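Local coordinates for protein O-methyltransferase family 2 (Planctopirus limnophila, PDB 5I2H) that probably transfers a methyl group from S-adenosyl-L-methionine to a hydroxyl of its substrate, and binds the flavone apigenin, at residues 260-273 with 287-301. Residues are numbered along the deposited sequence; the frame is centred on the assembly and turned at random. Where two conformers were deposited one is given.
Sequences FPPADDILLSNVLH and ATSGLPEGGRLLIHD. With AGI (5,7-dihydroxy-2-(4-hydroxyphenyl)-4H-chromen-4-one), chain C.
Strands 265-269 and 296-301 run parallel, 14° apart, joined by six backbone hydrogen bonds from Arg296 N to Asp264 O at one end to Asn270 N to His300 O at the other. On one face of the sheet, Arg296 grips Asp265 side-on: NE meets OD1 at 2.8 Å and NH2 meets OD2 at 2.8 Å. Both bonds are nearly straight and lie in the guanidinium plane, yet reach the carboxylate from above its own plane. A bend at chi3 (-62°) turns the arginine's end alongside the aspartate, which also pairs with Arg198; two positive partners probably help keep this buried acid ionised. Farther along that face, Ser269 OG meets the edge of the His300 ring at ND1 (2.9 Å), while the ring's NE2 is hydrogen-bonded to Thr352 OG1. The other face is apolar: Ile266 CD1 packs on Leu291 CD2 (3.8 Å), from the loop after helix 277-289, and small Ala287 lets the helix sit close to Ile266 and Phe260. Near the strands' C-terminal ends, Asp301 OD1 accepts a 2.6 Å hydrogen bond from His273 ND1 on its syn side, the ring standing almost perpendicular to the carboxylate (87°). Asp301 thus helps to orient His273, whose other ring nitrogen, NE2, hydrogen-bonds apigenin OAD (2.6 Å). Strand 265-269, helix 277-289 and strand 296-301 form a beta-alpha-beta unit of the Rossmann-like methyltransferase fold, with the ligand pocket at the strands' C-terminal ends.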
loop_
_atom_site.group_PDB
_atom_site.type_symbol
_atom_site.label_atom_id
_atom_site.label_comp_id
_atom_site.label_asym_id
_atom_site.label_seq_id
_atom_site.Cartn_x
_atom_site.Cartn_y
_atom_site.Cartn_z
ATOM N N PHE A 260 37.682 -15.333 -1.266
ATOM C CA PHE A 260 36.894 -15.758 -0.124
ATOM C C PHE A 260 37.747 -16.688 0.735
ATOM O O PHE A 260 38.561 -17.468 0.200
ATOM C CB PHE A 260 35.634 -16.492 -0.565
ATOM C CG PHE A 260 34.578 -15.613 -1.231
ATOM C CD1 PHE A 260 34.348 -14.286 -0.824
ATOM C CD2 PHE A 260 33.793 -16.136 -2.278
ATOM C CE1 PHE A 260 33.370 -13.513 -1.447
ATOM C CE2 PHE A 260 32.801 -15.386 -2.904
ATOM C CZ PHE A 260 32.581 -14.077 -2.499
ATOM N N PRO A 261 37.591 -16.641 2.047
ATOM C CA PRO A 261 38.323 -17.575 2.918
ATOM C C PRO A 261 37.741 -18.973 2.795
ATOM O O PRO A 261 36.566 -19.141 2.394
ATOM C CB PRO A 261 38.089 -17.000 4.327
ATOM C CG PRO A 261 36.751 -16.328 4.203
ATOM C CD PRO A 261 36.697 -15.742 2.802
ATOM N N PRO A 262 38.523 -19.995 3.132
ATOM C CA PRO A 262 37.998 -21.366 3.106
ATOM C C PRO A 262 36.778 -21.493 3.999
ATOM O O PRO A 262 36.745 -20.970 5.113
ATOM C CB PRO A 262 39.170 -22.205 3.636
ATOM C CG PRO A 262 40.378 -21.401 3.329
ATOM C CD PRO A 262 39.940 -19.961 3.524
ATOM N N ALA A 263 35.778 -22.206 3.501
ATOM C CA ALA A 263 34.519 -22.382 4.209
ATOM C C ALA A 263 33.836 -23.646 3.732
ATOM O O ALA A 263 34.026 -24.074 2.591
ATOM C CB ALA A 263 33.595 -21.182 3.982
ATOM N N ASP A 264 33.017 -24.225 4.612
ATOM C CA ASP A 264 32.166 -25.344 4.223
ATOM C C ASP A 264 30.859 -24.859 3.597
ATOM O O ASP A 264 30.402 -25.409 2.596
ATOM C CB ASP A 264 31.849 -26.207 5.443
ATOM C CG ASP A 264 33.089 -26.891 6.014
ATOM O OD1 ASP A 264 33.632 -27.812 5.352
ATOM O OD2 ASP A 264 33.527 -26.519 7.112
ATOM N N ASP A 265 30.230 -23.862 4.209
ATOM C CA ASP A 265 28.961 -23.290 3.756
ATOM C C ASP A 265 29.181 -21.822 3.455
ATOM O O ASP A 265 29.861 -21.133 4.229
ATOM C CB ASP A 265 27.878 -23.385 4.829
ATOM C CG ASP A 265 27.470 -24.832 5.118
ATOM O OD1 ASP A 265 27.475 -25.641 4.178
ATOM O OD2 ASP A 265 27.157 -25.145 6.275
ATOM N N ILE A 266 28.570 -21.331 2.374
ATOM C CA ILE A 266 28.605 -19.909 2.046
ATOM C C ILE A 266 27.171 -19.405 1.975
ATOM O O ILE A 266 26.346 -19.970 1.244
ATOM C CB ILE A 266 29.359 -19.645 0.736
ATOM C CG1 ILE A 266 30.819 -20.049 0.937
ATOM C CG2 ILE A 266 29.230 -18.175 0.356
ATOM C CD1 ILE A 266 31.642 -19.972 -0.329
ATOM N N LEU A 267 26.870 -18.361 2.749
ATOM C CA LEU A 267 25.535 -17.768 2.832
ATOM C C LEU A 267 25.495 -16.455 2.040
ATOM O O LEU A 267 26.346 -15.560 2.228
ATOM C CB LEU A 267 25.170 -17.524 4.302
ATOM C CG LEU A 267 23.844 -16.787 4.556
ATOM C CD1 LEU A 267 22.662 -17.604 3.975
ATOM C CD2 LEU A 267 23.633 -16.501 6.049
ATOM N N LEU A 268 24.507 -16.342 1.172
ATOM C CA LEU A 268 24.161 -15.110 0.455
ATOM C C LEU A 268 22.738 -14.787 0.890
ATOM O O LEU A 268 21.776 -15.319 0.318
ATOM C CB LEU A 268 24.212 -15.293 -1.064
ATOM C CG LEU A 268 25.600 -15.683 -1.608
ATOM C CD1 LEU A 268 25.590 -16.026 -3.098
ATOM C CD2 LEU A 268 26.640 -14.602 -1.255
ATOM N N SER A 269 22.583 -13.918 1.886
ATOM C CA SER A 269 21.271 -13.637 2.458
ATOM C C SER A 269 20.894 -12.223 2.054
ATOM O O SER A 269 21.555 -11.277 2.469
ATOM C CB SER A 269 21.301 -13.803 3.986
ATOM O OG SER A 269 20.029 -13.456 4.534
ATOM N N ASN A 270 19.831 -12.078 1.253
ATOM C CA ASN A 270 19.385 -10.761 0.781
ATOM C C ASN A 270 20.502 -10.025 0.065
ATOM O O ASN A 270 20.599 -8.796 0.149
ATOM C CB ASN A 270 18.844 -9.908 1.939
ATOM C CG ASN A 270 17.638 -10.538 2.565
ATOM O OD1 ASN A 270 16.683 -10.863 1.859
ATOM N ND2 ASN A 270 17.694 -10.791 3.886
ATOM N N VAL A 271 21.335 -10.778 -0.643
ATOM C CA VAL A 271 22.433 -10.233 -1.439
ATOM C C VAL A 271 22.106 -10.293 -2.913
ATOM O O VAL A 271 22.241 -9.302 -3.625
ATOM C CB VAL A 271 23.766 -10.977 -1.165
ATOM C CG1 VAL A 271 24.883 -10.456 -2.156
ATOM C CG2 VAL A 271 24.237 -10.814 0.302
ATOM N N LEU A 272 21.696 -11.466 -3.401
ATOM C CA LEU A 272 21.586 -11.629 -4.851
ATOM C C LEU A 272 20.511 -10.716 -5.439
ATOM O O LEU A 272 20.649 -10.246 -6.575
ATOM C CB LEU A 272 21.309 -13.095 -5.203
ATOM C CG LEU A 272 22.520 -14.019 -5.052
ATOM C CD1 LEU A 272 22.150 -15.466 -5.237
ATOM C CD2 LEU A 272 23.660 -13.639 -5.977
ATOM N N HIS A 273 19.450 -10.411 -4.673
ATOM C CA HIS A 273 18.407 -9.546 -5.225
ATOM C C HIS A 273 18.865 -8.095 -5.376
ATOM O O HIS A 273 18.145 -7.300 -5.990
ATOM C CB HIS A 273 17.103 -9.644 -4.396
ATOM C CG HIS A 273 17.200 -9.133 -2.986
ATOM N ND1 HIS A 273 16.525 -9.740 -1.939
ATOM C CD2 HIS A 273 17.795 -8.034 -2.455
ATOM C CE1 HIS A 273 16.725 -9.058 -0.821
ATOM N NE2 HIS A 273 17.501 -8.023 -1.104
ATOM N N ALA A 287 31.526 -17.818 -5.507
ATOM C CA ALA A 287 31.309 -18.518 -4.240
ATOM C C ALA A 287 31.484 -20.028 -4.403
ATOM O O ALA A 287 32.140 -20.674 -3.578
ATOM C CB ALA A 287 29.922 -18.189 -3.688
ATOM N N THR A 288 30.892 -20.605 -5.458
ATOM C CA THR A 288 30.963 -22.054 -5.686
ATOM C C THR A 288 32.397 -22.517 -5.908
ATOM O O THR A 288 32.774 -23.623 -5.484
ATOM C CB THR A 288 30.127 -22.428 -6.905
ATOM O OG1 THR A 288 28.763 -22.116 -6.657
ATOM C CG2 THR A 288 30.219 -23.948 -7.195
ATOM N N SER A 289 33.223 -21.669 -6.535
ATOM C CA SER A 289 34.534 -22.108 -7.005
ATOM C C SER A 289 35.417 -22.588 -5.855
ATOM O O SER A 289 36.226 -23.505 -6.031
ATOM C CB SER A 289 35.213 -20.976 -7.778
ATOM O OG SER A 289 35.597 -19.932 -6.904
ATOM N N GLY A 290 35.250 -22.024 -4.668
ATOM C CA GLY A 290 36.083 -22.399 -3.551
ATOM C C GLY A 290 35.505 -23.431 -2.609
ATOM O O GLY A 290 36.173 -23.794 -1.635
ATOM N N LEU A 291 34.274 -23.882 -2.833
ATOM C CA LEU A 291 33.671 -24.847 -1.919
ATOM C C LEU A 291 34.373 -26.200 -2.008
ATOM O O LEU A 291 34.717 -26.661 -3.107
ATOM C CB LEU A 291 32.192 -25.027 -2.239
ATOM C CG LEU A 291 31.281 -23.877 -1.827
ATOM C CD1 LEU A 291 29.866 -24.163 -2.350
ATOM C CD2 LEU A 291 31.334 -23.739 -0.280
ATOM N N PRO A 292 34.570 -26.874 -0.881
ATOM C CA PRO A 292 35.001 -28.271 -0.925
ATOM C C PRO A 292 33.848 -29.158 -1.366
ATOM O O PRO A 292 32.692 -28.768 -1.340
ATOM C CB PRO A 292 35.383 -28.555 0.526
ATOM C CG PRO A 292 34.379 -27.743 1.300
ATOM C CD PRO A 292 34.223 -26.448 0.491
ATOM N N GLU A 293 34.167 -30.382 -1.765
ATOM C CA GLU A 293 33.085 -31.310 -2.093
ATOM C C GLU A 293 32.212 -31.489 -0.852
ATOM O O GLU A 293 32.722 -31.624 0.261
ATOM C CB GLU A 293 33.646 -32.643 -2.573
ATOM C CG GLU A 293 32.669 -33.492 -3.382
ATOM C CD GLU A 293 33.187 -34.924 -3.572
ATOM O OE1 GLU A 293 33.138 -35.702 -2.592
ATOM O OE2 GLU A 293 33.664 -35.256 -4.681
ATOM N N GLY A 294 30.893 -31.396 -1.028
ATOM C CA GLY A 294 29.991 -31.414 0.099
ATOM C C GLY A 294 29.802 -30.063 0.751
ATOM O O GLY A 294 28.969 -29.936 1.672
ATOM N N GLY A 295 30.542 -29.048 0.314
ATOM C CA GLY A 295 30.201 -27.692 0.692
ATOM C C GLY A 295 28.820 -27.307 0.187
ATOM O O GLY A 295 28.271 -27.906 -0.739
ATOM N N ARG A 296 28.235 -26.297 0.812
ATOM C CA ARG A 296 26.908 -25.819 0.439
ATOM C C ARG A 296 26.920 -24.344 0.100
ATOM O O ARG A 296 27.593 -23.548 0.759
ATOM C CB ARG A 296 25.887 -26.070 1.560
ATOM C CG ARG A 296 25.794 -27.579 1.880
ATOM C CD ARG A 296 24.797 -27.855 3.000
ATOM N NE ARG A 296 25.167 -27.223 4.283
ATOM C CZ ARG A 296 24.454 -27.343 5.399
ATOM N NH1 ARG A 296 23.332 -28.058 5.379
ATOM N NH2 ARG A 296 24.860 -26.757 6.525
ATOM N N LEU A 297 26.133 -23.984 -0.906
ATOM C CA LEU A 297 25.763 -22.607 -1.134
ATOM C C LEU A 297 24.360 -22.422 -0.571
ATOM O O LEU A 297 23.416 -23.122 -0.974
ATOM C CB LEU A 297 25.837 -22.245 -2.622
ATOM C CG LEU A 297 25.442 -20.808 -2.947
ATOM C CD1 LEU A 297 26.500 -19.862 -2.383
ATOM C CD2 LEU A 297 25.284 -20.659 -4.461
ATOM N N LEU A 298 24.238 -21.508 0.371
ATOM C CA LEU A 298 22.971 -21.168 1.025
ATOM C C LEU A 298 22.516 -19.829 0.476
ATOM O O LEU A 298 23.134 -18.792 0.759
ATOM C CB LEU A 298 23.144 -21.092 2.540
ATOM C CG LEU A 298 23.812 -22.318 3.184
ATOM C CD1 LEU A 298 24.119 -22.015 4.668
ATOM C CD2 LEU A 298 23.087 -23.647 2.990
ATOM N N ILE A 299 21.439 -19.834 -0.304
ATOM C CA ILE A 299 20.856 -18.583 -0.793
ATOM C C ILE A 299 19.618 -18.327 0.046
ATOM O O ILE A 299 18.728 -19.185 0.117
ATOM C CB ILE A 299 20.511 -18.666 -2.294
ATOM C CG1 ILE A 299 21.799 -18.757 -3.124
ATOM C CG2 ILE A 299 19.681 -17.467 -2.724
ATOM C CD1 ILE A 299 21.533 -19.135 -4.585
ATOM N N HIS A 300 19.559 -17.162 0.702
ATOM C CA HIS A 300 18.417 -16.814 1.542
ATOM C C HIS A 300 17.797 -15.555 0.964
ATOM O O HIS A 300 18.437 -14.506 0.947
ATOM C CB HIS A 300 18.847 -16.618 2.998
ATOM C CG HIS A 300 17.718 -16.329 3.938
ATOM N ND1 HIS A 300 17.730 -15.237 4.779
ATOM C CD2 HIS A 300 16.546 -16.981 4.180
ATOM C CE1 HIS A 300 16.614 -15.224 5.498
ATOM N NE2 HIS A 300 15.884 -16.268 5.156
ATOM N N ASP A 301 16.578 -15.661 0.435
ATOM C CA ASP A 301 16.029 -14.513 -0.270
ATOM C C ASP A 301 14.524 -14.706 -0.373
ATOM O O ASP A 301 13.966 -15.695 0.130
ATOM C CB ASP A 301 16.710 -14.346 -1.650
ATOM C CG ASP A 301 16.887 -12.887 -2.019
ATOM O OD1 ASP A 301 15.848 -12.209 -2.175
ATOM O OD2 ASP A 301 18.044 -12.414 -2.081
HETATM C CAG AGI C . 18.314 0.836 1.374
HETATM C CAE AGI C . 18.362 2.226 1.437
HETATM C CAM AGI C . 19.373 2.898 0.757
HETATM O OAB AGI C . 19.399 4.261 0.828
HETATM C CAF AGI C . 20.333 2.186 0.017
HETATM C CAH AGI C . 20.283 0.789 -0.048
HETATM C CAP AGI C . 19.266 0.122 0.637
HETATM C CAQ AGI C . 19.098 -1.357 0.651
HETATM O OAL AGI C . 17.879 -1.747 1.154
HETATM C CAJ AGI C . 20.060 -2.283 0.209
HETATM C CAR AGI C . 19.781 -3.661 0.269
HETATM O OAA AGI C . 20.636 -4.502 -0.102
HETATM C CAT AGI C . 18.449 -4.112 0.822
HETATM C CAS AGI C . 17.505 -3.057 1.257
HETATM C CAK AGI C . 16.259 -3.377 1.767
HETATM C CAN AGI C . 15.881 -4.701 1.878
HETATM O OAC AGI C . 14.658 -4.950 2.403
HETATM C CAI AGI C . 16.722 -5.756 1.494
HETATM C CAO AGI C . 17.985 -5.532 0.971
HETATM O OAD AGI C . 18.737 -6.592 0.620
HETATM O O HOH W 1 35.330 -22.828 0.636
HETATM O O HOH W 2 20.604 -13.508 -1.660
#